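PDB 7DG2: MAGE domain-containing protein from Xenopus laevis, which probably serves as the Nse3 subunit of the Smc5/6 complex, pairing with Nse1 to shape the Nse4 protein. Local coordinates for residues E15-L20 and H52-T57; G100-I105 and E148-Q153; N159-I164 and E168-W173. All coordinates share one frame; numbering follows the deposited sequence.

The three contacts illustrate how one winged-helix plan can be used twice in a single chain. Starting from the N terminus, contact 1 joins helix 6-23 to helix 47-62, closing a loop that holds strand 30-31 and helix 32-40. Contact 2 repeats the pattern further on: helix 94-111 meets helix 142-152, with strand 116-117 and helix 118-127 between them. Contact 3 then closes the short hairpin of strands 156-160 and 169-173. The three follow in series, none nesting within or crossing another. Contacts 2 and 3 are neighbours, their centres about 16 Å apart, whereas contacts 1 and 3 lie on opposite sides of the chain's centre.

Contact 1. Residues E15-L20 and H52-T57; sequences EVVQYL and HRAQIT
Val16 and Val17 of helix 6-23 close on Ala54 of helix 47-62, and so join the first and third helices of a winged-helix unit, the fold from which MAGE homology domains are built. The short axes approach to 9.0 Å and cross at -61°. The small side chain of Ala54 suits this close passage: its CA lies 5.4 Å from the CA of Val17, and only a methyl projects from it toward the other helix.

The interaction across the helices is apolar, and no hydrogen bond links the two segments. Ala54 CB is touched from two directions, roughly at a right angle to each other, with Val16 CG1 at 3.6 Å and Val17 CG2 at 3.7 Å. Consecutive residues of one helix thus each give one methyl to the same alanine. They do so with different branches: Val16 uses the methyl anti to its backbone nitrogen (chi1 170°), Val17 the one anti to its carbonyl carbon.

Packing continues around the two valines. Val16 also rests on Ile50 and on Val39 of helix 32-40, while Val17 reaches Leu58 in its own chain and Leu60 in the Nse1 chain, so the same helix that contributes to this core meets the partner subunit.

One turn on from Ala54, Thr57 extends the seam by its carbon atoms. Val17 CG2 therefore serves two residues at once: besides meeting Ala54, this one methyl lies 4.0 Å from Thr57 CB and equally far from the methyl Thr57 CG2.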
loop_
_atom_site.group_PDB
_atom_site.type_symbol
_atom_site.label_atom_id
_atom_site.label_comp_id
_atom_site.label_asym_id
_atom_site.label_seq_id
_atom_site.Cartn_x
_atom_site.Cartn_y
_atom_site.Cartn_z
ATOM N N GLU B 15 12.844 -16.028 1.253
ATOM C CA GLU B 15 12.507 -15.674 -0.122
ATOM C C GLU B 15 11.038 -15.945 -0.420
ATOM O O GLU B 15 10.388 -15.179 -1.142
ATOM C CB GLU B 15 13.419 -16.441 -1.089
ATOM C CG GLU B 15 14.861 -15.986 -0.973
ATOM C CD GLU B 15 15.876 -16.927 -1.615
ATOM O OE1 GLU B 15 15.494 -17.987 -2.142
ATOM O OE2 GLU B 15 17.081 -16.595 -1.572
ATOM N N VAL B 16 10.501 -17.053 0.094
ATOM C CA VAL B 16 9.088 -17.342 -0.135
ATOM C C VAL B 16 8.211 -16.281 0.522
ATOM O O VAL B 16 7.193 -15.864 -0.040
ATOM C CB VAL B 16 8.739 -18.755 0.371
ATOM C CG1 VAL B 16 7.239 -18.942 0.361
ATOM C CG2 VAL B 16 9.426 -19.807 -0.525
ATOM N N VAL B 17 8.567 -15.857 1.742
ATOM C CA VAL B 17 7.806 -14.794 2.401
ATOM C C VAL B 17 7.842 -13.529 1.555
ATOM O O VAL B 17 6.813 -12.890 1.322
ATOM C CB VAL B 17 8.340 -14.536 3.822
ATOM C CG1 VAL B 17 7.654 -13.311 4.451
ATOM C CG2 VAL B 17 8.144 -15.771 4.691
ATOM N N GLN B 18 9.029 -13.161 1.071
ATOM C CA GLN B 18 9.129 -11.972 0.222
ATOM C C GLN B 18 8.248 -12.110 -1.009
ATOM O O GLN B 18 7.561 -11.161 -1.405
ATOM C CB GLN B 18 10.569 -11.742 -0.221
ATOM C CG GLN B 18 11.528 -11.339 0.857
ATOM C CD GLN B 18 12.898 -11.077 0.272
ATOM O OE1 GLN B 18 13.774 -11.948 0.304
ATOM N NE2 GLN B 18 13.086 -9.878 -0.300
ATOM N N TYR B 19 8.282 -13.286 -1.638
ATOM C CA TYR B 19 7.499 -13.519 -2.842
ATOM C C TYR B 19 6.010 -13.404 -2.551
ATOM O O TYR B 19 5.265 -12.790 -3.321
ATOM C CB TYR B 19 7.852 -14.909 -3.383
ATOM C CG TYR B 19 7.172 -15.330 -4.650
ATOM C CD1 TYR B 19 7.691 -14.970 -5.884
ATOM C CD2 TYR B 19 6.050 -16.142 -4.621
ATOM C CE1 TYR B 19 7.097 -15.398 -7.047
ATOM C CE2 TYR B 19 5.446 -16.559 -5.782
ATOM C CZ TYR B 19 5.969 -16.184 -6.990
ATOM O OH TYR B 19 5.376 -16.598 -8.164
ATOM N N LEU B 20 5.556 -13.984 -1.432
ATOM C CA LEU B 20 4.134 -13.896 -1.096
ATOM C C LEU B 20 3.688 -12.445 -0.911
ATOM O O LEU B 20 2.623 -12.039 -1.401
ATOM C CB LEU B 20 3.860 -14.718 0.166
ATOM C CG LEU B 20 3.892 -16.220 -0.129
ATOM C CD1 LEU B 20 3.948 -16.997 1.171
ATOM C CD2 LEU B 20 2.653 -16.623 -0.936
ATOM N N HIS B 52 5.340 -24.167 4.787
ATOM C CA HIS B 52 4.877 -24.139 6.171
ATOM C C HIS B 52 5.630 -23.092 6.988
ATOM O O HIS B 52 5.021 -22.286 7.701
ATOM C CB HIS B 52 5.030 -25.527 6.802
ATOM C CG HIS B 52 4.712 -25.549 8.264
ATOM N ND1 HIS B 52 3.434 -25.369 8.751
ATOM C CD2 HIS B 52 5.512 -25.677 9.349
ATOM C CE1 HIS B 52 3.456 -25.415 10.073
ATOM N NE2 HIS B 52 4.705 -25.592 10.461
ATOM N N ARG B 53 6.958 -23.084 6.898
ATOM C CA ARG B 53 7.720 -22.114 7.677
ATOM C C ARG B 53 7.421 -20.685 7.228
ATOM O O ARG B 53 7.397 -19.768 8.055
ATOM C CB ARG B 53 9.214 -22.418 7.582
ATOM C CG ARG B 53 9.601 -23.764 8.210
ATOM C CD ARG B 53 11.107 -24.006 8.126
ATOM N NE ARG B 53 11.839 -22.899 8.729
ATOM C CZ ARG B 53 13.162 -22.755 8.693
ATOM N NH1 ARG B 53 13.918 -23.659 8.084
ATOM N NH2 ARG B 53 13.728 -21.701 9.269
ATOM N N ALA B 54 7.198 -20.476 5.923
ATOM C CA ALA B 54 6.818 -19.147 5.449
ATOM C C ALA B 54 5.447 -18.750 5.969
ATOM O O ALA B 54 5.229 -17.595 6.362
ATOM C CB ALA B 54 6.840 -19.106 3.915
ATOM N N GLN B 55 4.505 -19.697 5.978
ATOM C CA GLN B 55 3.184 -19.426 6.523
ATOM C C GLN B 55 3.271 -19.031 7.991
ATOM O O GLN B 55 2.606 -18.080 8.426
ATOM C CB GLN B 55 2.293 -20.663 6.344
ATOM C CG GLN B 55 0.885 -20.489 6.896
ATOM C CD GLN B 55 -0.006 -21.681 6.607
ATOM O OE1 GLN B 55 0.464 -22.716 6.148
ATOM N NE2 GLN B 55 -1.301 -21.543 6.907
ATOM N N ILE B 56 4.113 -19.728 8.762
ATOM C CA ILE B 56 4.254 -19.411 10.184
ATOM C C ILE B 56 4.860 -18.026 10.363
ATOM O O ILE B 56 4.439 -17.262 11.240
ATOM C CB ILE B 56 5.079 -20.501 10.897
ATOM C CG1 ILE B 56 4.307 -21.828 10.888
ATOM C CG2 ILE B 56 5.424 -20.081 12.329
ATOM C CD1 ILE B 56 2.845 -21.717 11.366
ATOM N N THR B 57 5.851 -17.666 9.532
ATOM C CA THR B 57 6.431 -16.324 9.614
ATOM C C THR B 57 5.377 -15.253 9.346
ATOM O O THR B 57 5.316 -14.238 10.050
ATOM C CB THR B 57 7.592 -16.176 8.621
ATOM O OG1 THR B 57 8.666 -17.036 9.001
ATOM C CG2 THR B 57 8.099 -14.729 8.598
#

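Contact 2. Residues G100-I105 and E148-Q153; sequences GLLMVI and EEFVKQ
Phe150 projects from helix 142-152 into the side of helix 94-111, where Leu102 receives it. The short helix axes stay 12.2 Å apart and the nearest alpha carbons, those of Leu102 and Phe150, are separated by 7.9 Å, a gap that the phenyl group spans. Its CG stands anti to the carbonyl carbon (chi1 -73°), which carries the ring away from its own helix and toward the other.

Leu102 lies against one face of that ring. Its CB sits 4.2 Å from the ring centroid and 28° off the normal, a CH-pi contact displaced toward the CZ-CE2 side of the ring. On the same face, the methyl CD1 comes within 4.0 Å of Phe150 CD2, near the rim. The leucine thus covers the ring with the root of its side chain and one branch tip, the two side chains pointing opposite ways where they overlap.

Leu101 adds an oblique touch, its CD2 lying 4.3 Å from Phe150 CE2. Ile105, one helical turn beyond, comes instead to the edge of the ring, near its plane, through CD1. Leu145 and Leu156 also pack on the phenyl group, so that its surroundings are largely aliphatic, although Gln153 OE1 lies in plane at its edge; beside it, Leu101 also reaches Trp51 of the Nse4 chain.

A salt bridge from Glu149 to Lys98 ties the same two helices by charge. Helix 94-111 and helix 142-152 are the first and third helices of a helix-strand-helix-helix-hairpin sequence, and an aromatic wedged between them here forms part of the core of the second winged-helix unit of the MAGE domain.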
loop_
_atom_site.group_PDB
_atom_site.type_symbol
_atom_site.label_atom_id
_atom_site.label_comp_id
_atom_site.label_asym_id
_atom_site.label_seq_id
_atom_site.Cartn_x
_atom_site.Cartn_y
_atom_site.Cartn_z
ATOM N N GLY B 100 -15.592 0.139 -0.971
ATOM C CA GLY B 100 -16.956 0.627 -0.866
ATOM C C GLY B 100 -17.802 0.187 -2.049
ATOM O O GLY B 100 -18.919 -0.310 -1.883
ATOM N N LEU B 101 -17.267 0.348 -3.262
ATOM C CA LEU B 101 -18.009 -0.068 -4.451
ATOM C C LEU B 101 -18.225 -1.575 -4.457
ATOM O O LEU B 101 -19.336 -2.057 -4.707
ATOM C CB LEU B 101 -17.282 0.379 -5.719
ATOM C CG LEU B 101 -17.872 -0.168 -7.019
ATOM C CD1 LEU B 101 -19.312 0.279 -7.185
ATOM C CD2 LEU B 101 -17.041 0.271 -8.218
ATOM N N LEU B 102 -17.172 -2.340 -4.163
ATOM C CA LEU B 102 -17.313 -3.790 -4.161
ATOM C C LEU B 102 -18.358 -4.239 -3.156
ATOM O O LEU B 102 -19.160 -5.140 -3.439
ATOM C CB LEU B 102 -15.967 -4.453 -3.863
ATOM C CG LEU B 102 -16.048 -5.967 -3.630
ATOM C CD1 LEU B 102 -16.443 -6.686 -4.913
ATOM C CD2 LEU B 102 -14.702 -6.455 -3.130
ATOM N N MET B 103 -18.378 -3.621 -1.972
ATOM C CA MET B 103 -19.324 -4.058 -0.951
ATOM C C MET B 103 -20.766 -3.832 -1.399
ATOM O O MET B 103 -21.657 -4.641 -1.104
ATOM C CB MET B 103 -19.053 -3.320 0.359
ATOM C CG MET B 103 -20.096 -3.579 1.440
ATOM S SD MET B 103 -20.122 -5.293 2.002
ATOM C CE MET B 103 -19.206 -5.151 3.553
ATOM N N VAL B 104 -21.010 -2.740 -2.114
ATOM C CA VAL B 104 -22.350 -2.472 -2.630
ATOM C C VAL B 104 -22.755 -3.552 -3.627
ATOM O O VAL B 104 -23.899 -4.030 -3.620
ATOM C CB VAL B 104 -22.386 -1.066 -3.255
ATOM C CG1 VAL B 104 -23.666 -0.861 -4.044
ATOM C CG2 VAL B 104 -22.245 -0.015 -2.174
ATOM N N ILE B 105 -21.817 -3.972 -4.478
ATOM C CA ILE B 105 -22.096 -5.023 -5.457
ATOM C C ILE B 105 -22.301 -6.368 -4.761
ATOM O O ILE B 105 -23.244 -7.112 -5.068
ATOM C CB ILE B 105 -20.964 -5.089 -6.502
ATOM C CG1 ILE B 105 -20.912 -3.795 -7.312
ATOM C CG2 ILE B 105 -21.138 -6.293 -7.419
ATOM C CD1 ILE B 105 -19.678 -3.710 -8.219
ATOM N N GLU B 148 -13.318 -6.768 -14.785
ATOM C CA GLU B 148 -11.980 -7.316 -14.979
ATOM C C GLU B 148 -11.184 -7.320 -13.681
ATOM O O GLU B 148 -10.797 -8.393 -13.212
ATOM C CB GLU B 148 -11.236 -6.535 -16.082
ATOM C CG GLU B 148 -11.946 -6.578 -17.443
ATOM C CD GLU B 148 -11.170 -5.880 -18.556
ATOM O OE1 GLU B 148 -9.931 -5.745 -18.449
ATOM O OE2 GLU B 148 -11.809 -5.464 -19.544
ATOM N N GLU B 149 -10.958 -6.156 -13.071
ATOM C CA GLU B 149 -10.097 -6.089 -11.891
ATOM C C GLU B 149 -10.672 -6.901 -10.737
ATOM O O GLU B 149 -9.986 -7.761 -10.170
ATOM C CB GLU B 149 -9.886 -4.636 -11.472
ATOM C CG GLU B 149 -9.022 -4.471 -10.215
ATOM C CD GLU B 149 -8.577 -3.029 -9.994
ATOM O OE1 GLU B 149 -8.381 -2.618 -8.827
ATOM O OE2 GLU B 149 -8.434 -2.302 -10.998
ATOM N N PHE B 150 -11.932 -6.642 -10.369
ATOM C CA PHE B 150 -12.556 -7.413 -9.290
ATOM C C PHE B 150 -12.621 -8.898 -9.625
ATOM O O PHE B 150 -12.587 -9.740 -8.724
ATOM C CB PHE B 150 -13.965 -6.898 -8.995
ATOM C CG PHE B 150 -14.019 -5.567 -8.288
ATOM C CD1 PHE B 150 -12.911 -5.047 -7.626
ATOM C CD2 PHE B 150 -15.209 -4.852 -8.259
ATOM C CE1 PHE B 150 -12.996 -3.832 -6.958
ATOM C CE2 PHE B 150 -15.300 -3.631 -7.608
ATOM C CZ PHE B 150 -14.191 -3.122 -6.948
ATOM N N VAL B 151 -12.710 -9.243 -10.909
ATOM C CA VAL B 151 -12.836 -10.643 -11.291
ATOM C C VAL B 151 -11.491 -11.357 -11.208
ATOM O O VAL B 151 -11.409 -12.483 -10.694
ATOM C CB VAL B 151 -13.470 -10.735 -12.694
ATOM C CG1 VAL B 151 -13.508 -12.169 -13.160
ATOM C CG2 VAL B 151 -14.884 -10.186 -12.642
ATOM N N LYS B 152 -10.417 -10.708 -11.677
ATOM C CA LYS B 152 -9.085 -11.304 -11.586
ATOM C C LYS B 152 -8.605 -11.400 -10.143
ATOM O O LYS B 152 -7.811 -12.287 -9.809
ATOM C CB LYS B 152 -8.100 -10.500 -12.425
ATOM C CG LYS B 152 -8.343 -10.644 -13.924
ATOM C CD LYS B 152 -8.054 -9.355 -14.658
ATOM C CE LYS B 152 -6.642 -8.873 -14.411
ATOM N NZ LYS B 152 -6.423 -7.530 -15.039
ATOM N N GLN B 153 -9.083 -10.509 -9.280
ATOM C CA GLN B 153 -8.813 -10.622 -7.849
ATOM C C GLN B 153 -9.642 -11.709 -7.185
ATOM O O GLN B 153 -9.398 -12.022 -6.009
ATOM C CB GLN B 153 -9.066 -9.270 -7.178
ATOM C CG GLN B 153 -8.062 -8.205 -7.617
ATOM C CD GLN B 153 -8.420 -6.811 -7.100
ATOM O OE1 GLN B 153 -9.598 -6.478 -6.926
ATOM N NE2 GLN B 153 -7.403 -5.995 -6.852
#

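Contact 3. Residues N159-I164 and E168-W173; sequences NKVPHI and EYEFRW
Asn159 and Glu170 form an antiparallel hydrogen-bonded pair, Asn159 N to Glu170 O and Glu170 N to Asn159 O both measuring 2.9 Å, followed by a nearly straight bond of 2.7 Å from Val161 N to Glu168 O. Between these lies the non-hydrogen-bonded pair Lys160 and Tyr169, whose side chains run alongside each other in the same direction. The extended lysine lays its methylenes obliquely against the phenol, Lys160 CG lying 3.4 Å from Tyr169 CE2 and Lys160 CE 3.2 Å from Tyr169 OH. The ring also stacks with Tyr158. Replacing Tyr169 with an alanine here would probably strip the Lys160 methylenes of their flank, leaving the lysine chain freer to swing and Tyr158 without its stacking mate.

The two strands make the hairpin, or wing, of a winged-helix unit, and a type II beta turn from Val161 to Ile164 begins the loop at its end. Strand 169-173 is the inner one, its Phe171 also bonded through the backbone to Ala116 of strand 116-117. Glu170 has CG between its backbone N and carbonyl carbon (chi1 59°), which brings the carboxylate across Val161 at about a right angle, OE1 lying 3.6 Å from Val161 CG2. Asn159 ND2 bonds to Glu157 OE1 and also donates to a water at 3.0 Å; that water in turn donates to Glu170 OE2 at 3.1 Å, bridging the two side chains.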
loop_
_atom_site.group_PDB
_atom_site.type_symbol
_atom_site.label_atom_id
_atom_site.label_comp_id
_atom_site.label_asym_id
_atom_site.label_seq_id
_atom_site.Cartn_x
_atom_site.Cartn_y
_atom_site.Cartn_z
ATOM N N ASN B 159 -19.999 -14.450 -15.248
ATOM C CA ASN B 159 -20.315 -15.674 -15.974
ATOM C C ASN B 159 -21.361 -15.421 -17.050
ATOM O O ASN B 159 -22.328 -14.690 -16.828
ATOM C CB ASN B 159 -20.827 -16.752 -15.016
ATOM C CG ASN B 159 -19.831 -17.078 -13.915
ATOM O OD1 ASN B 159 -18.624 -17.115 -14.153
ATOM N ND2 ASN B 159 -20.336 -17.315 -12.701
ATOM N N LYS B 160 -21.167 -16.043 -18.215
ATOM C CA LYS B 160 -22.182 -15.976 -19.258
ATOM C C LYS B 160 -23.453 -16.669 -18.791
ATOM O O LYS B 160 -23.408 -17.757 -18.209
ATOM C CB LYS B 160 -21.674 -16.629 -20.545
ATOM C CG LYS B 160 -20.644 -15.812 -21.292
ATOM C CD LYS B 160 -20.034 -16.605 -22.439
ATOM C CE LYS B 160 -18.977 -15.791 -23.164
ATOM N NZ LYS B 160 -18.367 -16.557 -24.280
ATOM N N VAL B 161 -24.591 -16.024 -19.023
ATOM C CA VAL B 161 -25.867 -16.651 -18.696
ATOM C C VAL B 161 -26.099 -17.748 -19.729
ATOM O O VAL B 161 -26.128 -17.463 -20.934
ATOM C CB VAL B 161 -27.017 -15.633 -18.673
ATOM C CG1 VAL B 161 -28.318 -16.332 -18.322
ATOM C CG2 VAL B 161 -26.730 -14.523 -17.663
ATOM N N PRO B 162 -26.248 -19.003 -19.317
ATOM C CA PRO B 162 -26.328 -20.088 -20.299
ATOM C C PRO B 162 -27.624 -20.036 -21.092
ATOM O O PRO B 162 -28.687 -19.700 -20.561
ATOM C CB PRO B 162 -26.246 -21.355 -19.438
ATOM C CG PRO B 162 -26.742 -20.930 -18.096
ATOM C CD PRO B 162 -26.316 -19.497 -17.929
ATOM N N HIS B 163 -27.513 -20.349 -22.384
ATOM C CA HIS B 163 -28.611 -20.560 -23.324
ATOM C C HIS B 163 -29.343 -19.281 -23.711
ATOM O O HIS B 163 -30.329 -19.361 -24.449
ATOM C CB HIS B 163 -29.644 -21.570 -22.801
ATOM C CG HIS B 163 -29.051 -22.873 -22.361
ATOM N ND1 HIS B 163 -28.508 -23.781 -23.246
ATOM C CD2 HIS B 163 -28.909 -23.418 -21.129
ATOM C CE1 HIS B 163 -28.058 -24.828 -22.577
ATOM N NE2 HIS B 163 -28.288 -24.633 -21.291
ATOM N N ILE B 164 -28.910 -18.112 -23.251
ATOM C CA ILE B 164 -29.563 -16.857 -23.613
ATOM C C ILE B 164 -28.915 -16.338 -24.889
ATOM O O ILE B 164 -27.714 -16.044 -24.908
ATOM C CB ILE B 164 -29.476 -15.828 -22.478
ATOM C CG1 ILE B 164 -30.282 -16.316 -21.274
ATOM C CG2 ILE B 164 -29.979 -14.472 -22.948
ATOM C CD1 ILE B 164 -31.711 -16.684 -21.607
ATOM N N GLU B 168 -25.439 -12.533 -22.468
ATOM C CA GLU B 168 -25.714 -11.768 -21.263
ATOM C C GLU B 168 -24.882 -12.352 -20.128
ATOM O O GLU B 168 -24.599 -13.553 -20.107
ATOM C CB GLU B 168 -27.216 -11.803 -20.925
ATOM C CG GLU B 168 -27.616 -11.043 -19.673
ATOM C CD GLU B 168 -29.115 -11.052 -19.438
ATOM O OE1 GLU B 168 -29.637 -10.060 -18.884
ATOM O OE2 GLU B 168 -29.771 -12.048 -19.813
ATOM N N TYR B 169 -24.492 -11.501 -19.180
ATOM C CA TYR B 169 -23.632 -11.915 -18.081
ATOM C C TYR B 169 -24.326 -11.734 -16.735
ATOM O O TYR B 169 -25.187 -10.864 -16.566
ATOM C CB TYR B 169 -22.320 -11.128 -18.091
ATOM C CG TYR B 169 -21.362 -11.572 -19.169
ATOM C CD1 TYR B 169 -21.443 -11.057 -20.451
ATOM C CD2 TYR B 169 -20.380 -12.519 -18.900
ATOM C CE1 TYR B 169 -20.567 -11.472 -21.438
ATOM C CE2 TYR B 169 -19.498 -12.931 -19.872
ATOM C CZ TYR B 169 -19.598 -12.407 -21.141
ATOM O OH TYR B 169 -18.724 -12.823 -22.118
ATOM N N GLU B 170 -23.936 -12.569 -15.775
ATOM C CA GLU B 170 -24.407 -12.449 -14.404
ATOM C C GLU B 170 -23.227 -12.571 -13.447
ATOM O O GLU B 170 -22.178 -13.126 -13.781
ATOM C CB GLU B 170 -25.466 -13.505 -14.076
ATOM C CG GLU B 170 -24.981 -14.929 -14.252
ATOM C CD GLU B 170 -26.121 -15.926 -14.283
ATOM O OE1 GLU B 170 -27.292 -15.490 -14.250
ATOM O OE2 GLU B 170 -25.841 -17.140 -14.338
ATOM N N PHE B 171 -23.420 -12.046 -12.241
ATOM C CA PHE B 171 -22.366 -11.966 -11.242
ATOM C C PHE B 171 -22.682 -12.851 -10.046
ATOM O O PHE B 171 -23.836 -12.941 -9.612
ATOM C CB PHE B 171 -22.201 -10.536 -10.745
ATOM C CG PHE B 171 -21.505 -9.614 -11.694
ATOM C CD1 PHE B 171 -20.121 -9.509 -11.689
ATOM C CD2 PHE B 171 -22.233 -8.783 -12.535
ATOM C CE1 PHE B 171 -19.480 -8.612 -12.520
ATOM C CE2 PHE B 171 -21.598 -7.881 -13.364
ATOM C CZ PHE B 171 -20.224 -7.803 -13.365
ATOM N N ARG B 172 -21.643 -13.481 -9.494
ATOM C CA ARG B 172 -21.708 -14.140 -8.197
ATOM C C ARG B 172 -20.522 -13.664 -7.366
ATOM O O ARG B 172 -19.585 -13.056 -7.889
ATOM C CB ARG B 172 -21.668 -15.671 -8.334
ATOM C CG ARG B 172 -22.681 -16.255 -9.313
ATOM C CD ARG B 172 -22.626 -17.782 -9.305
ATOM N NE ARG B 172 -22.913 -18.316 -7.975
ATOM C CZ ARG B 172 -24.135 -18.598 -7.533
ATOM N NH1 ARG B 172 -25.183 -18.393 -8.323
ATOM N NH2 ARG B 172 -24.317 -19.076 -6.304
ATOM N N TRP B 173 -20.558 -13.951 -6.064
ATOM C CA TRP B 173 -19.362 -13.759 -5.247
ATOM C C TRP B 173 -18.236 -14.657 -5.742
ATOM O O TRP B 173 -18.456 -15.828 -6.075
ATOM C CB TRP B 173 -19.627 -14.104 -3.781
ATOM C CG TRP B 173 -20.441 -13.138 -2.991
ATOM C CD1 TRP B 173 -21.353 -12.241 -3.456
ATOM C CD2 TRP B 173 -20.424 -13.003 -1.566
ATOM N NE1 TRP B 173 -21.908 -11.543 -2.398
ATOM C CE2 TRP B 173 -21.348 -11.993 -1.229
ATOM C CE3 TRP B 173 -19.706 -13.634 -0.541
ATOM C CZ2 TRP B 173 -21.573 -11.593 0.092
ATOM C CZ3 TRP B 173 -19.933 -13.235 0.777
ATOM C CH2 TRP B 173 -20.864 -12.228 1.078
HETATM O O HOH W 1 -23.335 -17.815 -12.663
HETATM O O HOH W 2 -25.579 -15.485 -22.701
#